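Local coordinates for tumour necrosis factor receptor (Ectromelia virus, PDB 3ON9), which probably inhibits host immune defence by binding tumour necrosis factor and CC and CXC chemokines outside cells, this chain being its chemokine-binding SECRET domain, at residues T79-N84 / I127-T132; K72-L77 / N131-Y136. One frame throughout, in Å; residues are numbered along the deposited sequence.

Contact 1: T79-N84 / I127-T132; sequences TQCKIN and IVYANT
Between the two sheets of the SECRET-domain beta-sandwich, Ile83 meets both Tyr129 and Ile127, while Cys81 adds a sulfur contact to the same tyrosine. The phenol end of Tyr129 lies against one branch of the isoleucine: OH comes within 3.3 Å of Ile83 CG1. The two side chains run side by side from opposing strands, so that the same OH also lies 3.7 Å from Ile83 CB. The other branch serves the second partner, with Ile83 CG2 packed 3.8 Å from Ile127 CD1. This division of labour follows from chi1 of Ile83 (-66°), which sets CG1 beside the backbone N and leaves CG2 anti to it. Cys81 supplies a sulfur-aromatic contact of the edge type, its SG 4.0 Å from Tyr129 CE1. The sulfur lies close to the ring plane, 83° off the ring normal.

A second shell holds these groups. Cys81 SG is tied by a disulfide to Cys47, so the sulfur at the ring edge is anchored covalently, and the tyrosine OH, although it abuts hydrocarbon, is hydrogen-bonded to Glu111 on strand 110-116. His109 stacks on the tyrosine ring and Phe6 meets it edge-to-face.

No hydrogen bond crosses between 79-84 and 127-132, as expected for strands that belong to different sheets and face one another through their side chains; the CA atoms of Ile83 and Ile127 are 8.2 Å apart. All four touching residues are buried, and their side chains meet through apolar and sulfur-aromatic contacts. The phenol oxygen is the polar side-chain atom among them, and its hydrogen bond to Glu111 probably offsets the cost of burying it.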
loop_
_atom_site.group_PDB
_atom_site.type_symbol
_atom_site.label_atom_id
_atom_site.label_comp_id
_atom_site.label_asym_id
_atom_site.label_seq_id
_atom_site.Cartn_x
_atom_site.Cartn_y
_atom_site.Cartn_z
ATOM N N THR A 79 -19.077 1.381 10.249
ATOM C CA THR A 79 -17.956 0.455 10.432
ATOM C C THR A 79 -16.636 1.211 10.290
ATOM O O THR A 79 -16.558 2.219 9.585
ATOM C CB THR A 79 -18.003 -0.767 9.463
ATOM O OG1 THR A 79 -17.633 -0.370 8.135
ATOM C CG2 THR A 79 -19.388 -1.369 9.433
ATOM N N GLN A 80 -15.606 0.726 10.976
ATOM C CA GLN A 80 -14.336 1.440 11.050
ATOM C C GLN A 80 -13.268 0.743 10.211
ATOM O O GLN A 80 -12.790 -0.324 10.570
ATOM C CB GLN A 80 -13.873 1.566 12.505
ATOM C CG GLN A 80 -14.836 2.322 13.426
ATOM C CD GLN A 80 -15.105 3.756 12.975
ATOM O OE1 GLN A 80 -14.177 4.532 12.726
ATOM N NE2 GLN A 80 -16.383 4.112 12.877
ATOM N N CYS A 81 -12.916 1.346 9.081
ATOM C CA CYS A 81 -11.959 0.756 8.150
ATOM C C CYS A 81 -10.582 0.617 8.800
ATOM O O CYS A 81 -10.061 1.570 9.384
ATOM C CB CYS A 81 -11.876 1.631 6.899
ATOM S SG CYS A 81 -10.617 1.140 5.685
ATOM N N LYS A 82 -10.016 -0.585 8.736
ATOM C CA LYS A 82 -8.693 -0.851 9.294
ATOM C C LYS A 82 -7.785 -1.395 8.191
ATOM O O LYS A 82 -8.003 -2.499 7.689
ATOM C CB LYS A 82 -8.807 -1.852 10.461
ATOM C CG LYS A 82 -9.672 -1.349 11.624
ATOM C CD LYS A 82 -10.062 -2.475 12.598
ATOM C CE LYS A 82 -11.330 -3.188 12.156
ATOM N NZ LYS A 82 -12.554 -2.360 12.389
ATOM N N ILE A 83 -6.779 -0.613 7.799
ATOM C CA ILE A 83 -5.816 -1.044 6.789
ATOM C C ILE A 83 -4.538 -1.493 7.482
ATOM O O ILE A 83 -3.897 -0.702 8.176
ATOM C CB ILE A 83 -5.483 0.092 5.807
ATOM C CG1 ILE A 83 -6.715 0.466 4.975
ATOM C CG2 ILE A 83 -4.323 -0.296 4.902
ATOM C CD1 ILE A 83 -7.137 -0.597 3.954
ATOM N N ASN A 84 -4.177 -2.763 7.325
ATOM C CA ASN A 84 -2.899 -3.257 7.832
ATOM C C ASN A 84 -2.032 -3.680 6.670
ATOM O O ASN A 84 -2.502 -4.301 5.720
ATOM C CB ASN A 84 -3.075 -4.449 8.783
ATOM C CG ASN A 84 -3.797 -4.080 10.066
ATOM O OD1 ASN A 84 -3.699 -2.942 10.551
ATOM N ND2 ASN A 84 -4.516 -5.048 10.634
ATOM N N ILE A 127 -0.976 5.363 2.233
ATOM C CA ILE A 127 -2.344 4.854 2.290
ATOM C C ILE A 127 -3.245 6.069 2.134
ATOM O O ILE A 127 -3.215 6.980 2.959
ATOM C CB ILE A 127 -2.621 4.157 3.618
ATOM C CG1 ILE A 127 -1.641 2.993 3.787
ATOM C CG2 ILE A 127 -4.078 3.640 3.647
ATOM C CD1 ILE A 127 -1.643 2.371 5.160
ATOM N N VAL A 128 -4.028 6.084 1.063
ATOM C CA VAL A 128 -4.737 7.291 0.652
ATOM C C VAL A 128 -6.223 7.016 0.542
ATOM O O VAL A 128 -6.651 6.156 -0.236
ATOM C CB VAL A 128 -4.199 7.798 -0.692
ATOM C CG1 VAL A 128 -4.922 9.073 -1.112
ATOM C CG2 VAL A 128 -2.697 8.053 -0.583
ATOM N N TYR A 129 -7.000 7.729 1.343
ATOM C CA TYR A 129 -8.443 7.611 1.314
ATOM C C TYR A 129 -9.016 8.845 0.640
ATOM O O TYR A 129 -8.694 9.985 1.024
ATOM C CB TYR A 129 -8.982 7.535 2.733
ATOM C CG TYR A 129 -8.358 6.485 3.619
ATOM C CD1 TYR A 129 -8.987 5.266 3.819
ATOM C CD2 TYR A 129 -7.144 6.718 4.276
ATOM C CE1 TYR A 129 -8.440 4.313 4.641
ATOM C CE2 TYR A 129 -6.589 5.758 5.109
ATOM C CZ TYR A 129 -7.249 4.557 5.288
ATOM O OH TYR A 129 -6.731 3.597 6.120
ATOM N N ALA A 130 -9.862 8.633 -0.361
ATOM C CA ALA A 130 -10.472 9.742 -1.078
ATOM C C ALA A 130 -11.963 9.559 -1.294
ATOM O O ALA A 130 -12.420 8.473 -1.639
ATOM C CB ALA A 130 -9.781 9.945 -2.428
ATOM N N ASN A 131 -12.715 10.637 -1.085
ATOM C CA ASN A 131 -14.075 10.734 -1.582
ATOM C C ASN A 131 -13.985 11.376 -2.952
ATOM O O ASN A 131 -13.677 12.560 -3.050
ATOM C CB ASN A 131 -14.906 11.620 -0.652
ATOM C CG ASN A 131 -16.346 11.739 -1.102
ATOM O OD1 ASN A 131 -16.714 11.257 -2.172
ATOM N ND2 ASN A 131 -17.173 12.383 -0.281
ATOM N N THR A 132 -14.214 10.606 -4.011
ATOM C CA THR A 132 -14.098 11.139 -5.363
ATOM C C THR A 132 -15.076 12.276 -5.647
ATOM O O THR A 132 -14.902 13.007 -6.614
ATOM C CB THR A 132 -14.225 10.053 -6.446
ATOM O OG1 THR A 132 -15.551 9.507 -6.442
ATOM C CG2 THR A 132 -13.204 8.936 -6.208
#

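Contact 2: K72-L77 / N131-Y136; sequences KVHQDL and NTDAIY
An Asx turn and a type I beta turn both start at Asn131, the second ending at Ala134, in the loop between strands 122-130 and 140-145, and the imidazole of His74 approaches them from the loop that precedes strand 82-89. In the Asx turn, Asn131 OD1 accepts from the backbone N of Asp133 at 2.9 Å, with the donor well above the carbonyl plane of the amide instead of on a lone pair. Asn131 O closes the beta turn by accepting from Ala134 N.

The same amide oxygen, already bonded to Asp133 N, also meets the histidine: OD1 of Asn131 sits 3.1 Å from His74 CE1, at the ring edge, and the amide and imidazole planes stand 85° apart. Asp133 OD2 lies 3.6 Å from His74 NE2. A water joins them, 2.9 Å from NE2; its bond to Asp133 OD2, which it donates, is weak. On its other nitrogen, ND1, His74 is hydrogen-bonded to Ser5 O. A second water links Lys72 NZ, from which it accepts, to Thr132 OG1.

Without a direct hydrogen bond between its segments, this surface contact combines water bridges with an approach of Asn131 OD1 to His74 CE1 that is consistent with a C-H...O contact. The nearby carboxylate of Asp133 would probably favour positive charge on the imidazole.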
loop_
_atom_site.group_PDB
_atom_site.type_symbol
_atom_site.label_atom_id
_atom_site.label_comp_id
_atom_site.label_asym_id
_atom_site.label_seq_id
_atom_site.Cartn_x
_atom_site.Cartn_y
_atom_site.Cartn_z
ATOM N N LYS A 72 -16.634 3.144 -6.552
ATOM C CA LYS A 72 -18.069 3.414 -6.696
ATOM C C LYS A 72 -18.899 3.283 -5.414
ATOM O O LYS A 72 -20.047 3.728 -5.372
ATOM C CB LYS A 72 -18.674 2.544 -7.805
ATOM C CG LYS A 72 -17.989 2.699 -9.157
ATOM C CD LYS A 72 -17.916 4.157 -9.589
ATOM C CE LYS A 72 -16.898 4.361 -10.710
ATOM N NZ LYS A 72 -16.469 5.788 -10.841
ATOM N N VAL A 73 -18.333 2.685 -4.371
ATOM C CA VAL A 73 -19.079 2.484 -3.128
ATOM C C VAL A 73 -18.437 3.247 -1.979
ATOM O O VAL A 73 -17.235 3.129 -1.754
ATOM C CB VAL A 73 -19.136 0.991 -2.735
ATOM C CG1 VAL A 73 -20.020 0.806 -1.505
ATOM C CG2 VAL A 73 -19.628 0.140 -3.918
ATOM N N HIS A 74 -19.231 4.039 -1.258
ATOM C CA HIS A 74 -18.713 4.809 -0.133
ATOM C C HIS A 74 -18.599 3.979 1.136
ATOM O O HIS A 74 -19.419 3.076 1.383
ATOM C CB HIS A 74 -19.582 6.044 0.144
ATOM C CG HIS A 74 -19.508 7.090 -0.923
ATOM N ND1 HIS A 74 -18.663 8.175 -0.844
ATOM C CD2 HIS A 74 -20.173 7.212 -2.096
ATOM C CE1 HIS A 74 -18.803 8.918 -1.930
ATOM N NE2 HIS A 74 -19.716 8.357 -2.701
ATOM N N GLN A 75 -17.594 4.301 1.947
ATOM C CA GLN A 75 -17.406 3.668 3.248
ATOM C C GLN A 75 -18.654 3.801 4.132
ATOM O O GLN A 75 -19.234 4.890 4.272
ATOM C CB GLN A 75 -16.192 4.289 3.957
ATOM C CG GLN A 75 -15.958 3.785 5.383
ATOM C CD GLN A 75 -15.554 2.314 5.444
ATOM O OE1 GLN A 75 -14.868 1.799 4.555
ATOM N NE2 GLN A 75 -15.966 1.639 6.510
ATOM N N ASP A 76 -19.046 2.684 4.732
ATOM C CA ASP A 76 -20.122 2.630 5.722
ATOM C C ASP A 76 -19.672 3.396 6.960
ATOM O O ASP A 76 -18.697 3.021 7.591
ATOM C CB ASP A 76 -20.367 1.153 6.067
ATOM C CG ASP A 76 -21.596 0.936 6.923
ATOM O OD1 ASP A 76 -22.069 1.911 7.538
ATOM O OD2 ASP A 76 -22.074 -0.221 6.979
ATOM N N LEU A 77 -20.361 4.474 7.320
ATOM C CA LEU A 77 -19.897 5.256 8.462
ATOM C C LEU A 77 -20.125 4.543 9.795
ATOM O O LEU A 77 -19.660 5.004 10.835
ATOM C CB LEU A 77 -20.491 6.669 8.463
ATOM C CG LEU A 77 -19.942 7.555 7.341
ATOM C CD1 LEU A 77 -20.657 8.897 7.282
ATOM C CD2 LEU A 77 -18.431 7.750 7.493
ATOM N N ASN A 131 -12.715 10.637 -1.085
ATOM C CA ASN A 131 -14.075 10.734 -1.582
ATOM C C ASN A 131 -13.985 11.376 -2.952
ATOM O O ASN A 131 -13.677 12.560 -3.050
ATOM C CB ASN A 131 -14.906 11.620 -0.652
ATOM C CG ASN A 131 -16.346 11.739 -1.102
ATOM O OD1 ASN A 131 -16.714 11.257 -2.172
ATOM N ND2 ASN A 131 -17.173 12.383 -0.281
ATOM N N THR A 132 -14.214 10.606 -4.011
ATOM C CA THR A 132 -14.098 11.139 -5.363
ATOM C C THR A 132 -15.076 12.276 -5.647
ATOM O O THR A 132 -14.902 13.007 -6.614
ATOM C CB THR A 132 -14.225 10.053 -6.446
ATOM O OG1 THR A 132 -15.551 9.507 -6.442
ATOM C CG2 THR A 132 -13.204 8.936 -6.208
ATOM N N ASP A 133 -16.082 12.432 -4.785
ATOM C CA ASP A 133 -17.007 13.563 -4.868
ATOM C C ASP A 133 -16.387 14.854 -4.345
ATOM O O ASP A 133 -16.906 15.947 -4.603
ATOM C CB ASP A 133 -18.280 13.292 -4.061
ATOM C CG ASP A 133 -19.164 12.226 -4.681
ATOM O OD1 ASP A 133 -19.021 11.936 -5.889
ATOM O OD2 ASP A 133 -20.019 11.681 -3.948
ATOM N N ALA A 134 -15.293 14.735 -3.593
ATOM C CA ALA A 134 -14.673 15.885 -2.932
ATOM C C ALA A 134 -13.422 16.372 -3.662
ATOM O O ALA A 134 -12.836 15.642 -4.458
ATOM C CB ALA A 134 -14.343 15.545 -1.486
ATOM N N ILE A 135 -13.025 17.617 -3.403
ATOM C CA ILE A 135 -11.829 18.168 -4.040
ATOM C C ILE A 135 -10.583 17.345 -3.715
ATOM O O ILE A 135 -10.489 16.713 -2.659
ATOM C CB ILE A 135 -11.602 19.656 -3.675
ATOM C CG1 ILE A 135 -11.532 19.843 -2.157
ATOM C CG2 ILE A 135 -12.719 20.510 -4.256
ATOM C CD1 ILE A 135 -11.112 21.253 -1.727
ATOM N N TYR A 136 -9.637 17.350 -4.643
ATOM C CA TYR A 136 -8.403 16.592 -4.486
ATOM C C TYR A 136 -7.691 16.887 -3.156
ATOM O O TYR A 136 -7.164 15.982 -2.508
ATOM C CB TYR A 136 -7.484 16.854 -5.680
ATOM C CG TYR A 136 -6.121 16.223 -5.564
ATOM C CD1 TYR A 136 -5.886 14.949 -6.052
ATOM C CD2 TYR A 136 -5.066 16.910 -4.972
ATOM C CE1 TYR A 136 -4.643 14.368 -5.954
ATOM C CE2 TYR A 136 -3.815 16.337 -4.861
ATOM C CZ TYR A 136 -3.610 15.069 -5.359
ATOM O OH TYR A 136 -2.375 14.488 -5.261
HETATM O O HOH W 1 -16.004 7.440 -8.290
HETATM O O HOH W 2 -19.972 9.202 -5.491
#

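In the fold
Contacts 1 and 2 sample the same end of the sandwich at two depths, their centres about 10 Å apart. The buried contact 1 has its centre about 11 Å from that of the chain, whereas the centre of contact 2 lies about 19 Å away, at the surface. Asn131 and Thr132 belong to both, carrying strand 122-130 out of the sandwich and into the turn. On the other side of each contact, 72-77 leads towards 79-84 within one connection, and the two touch where Gln75 OE1 packs 3.8 Å from Cys81 CB. Apolar packing between sheets therefore gives way, over a short distance, to water-bridged contact between loops.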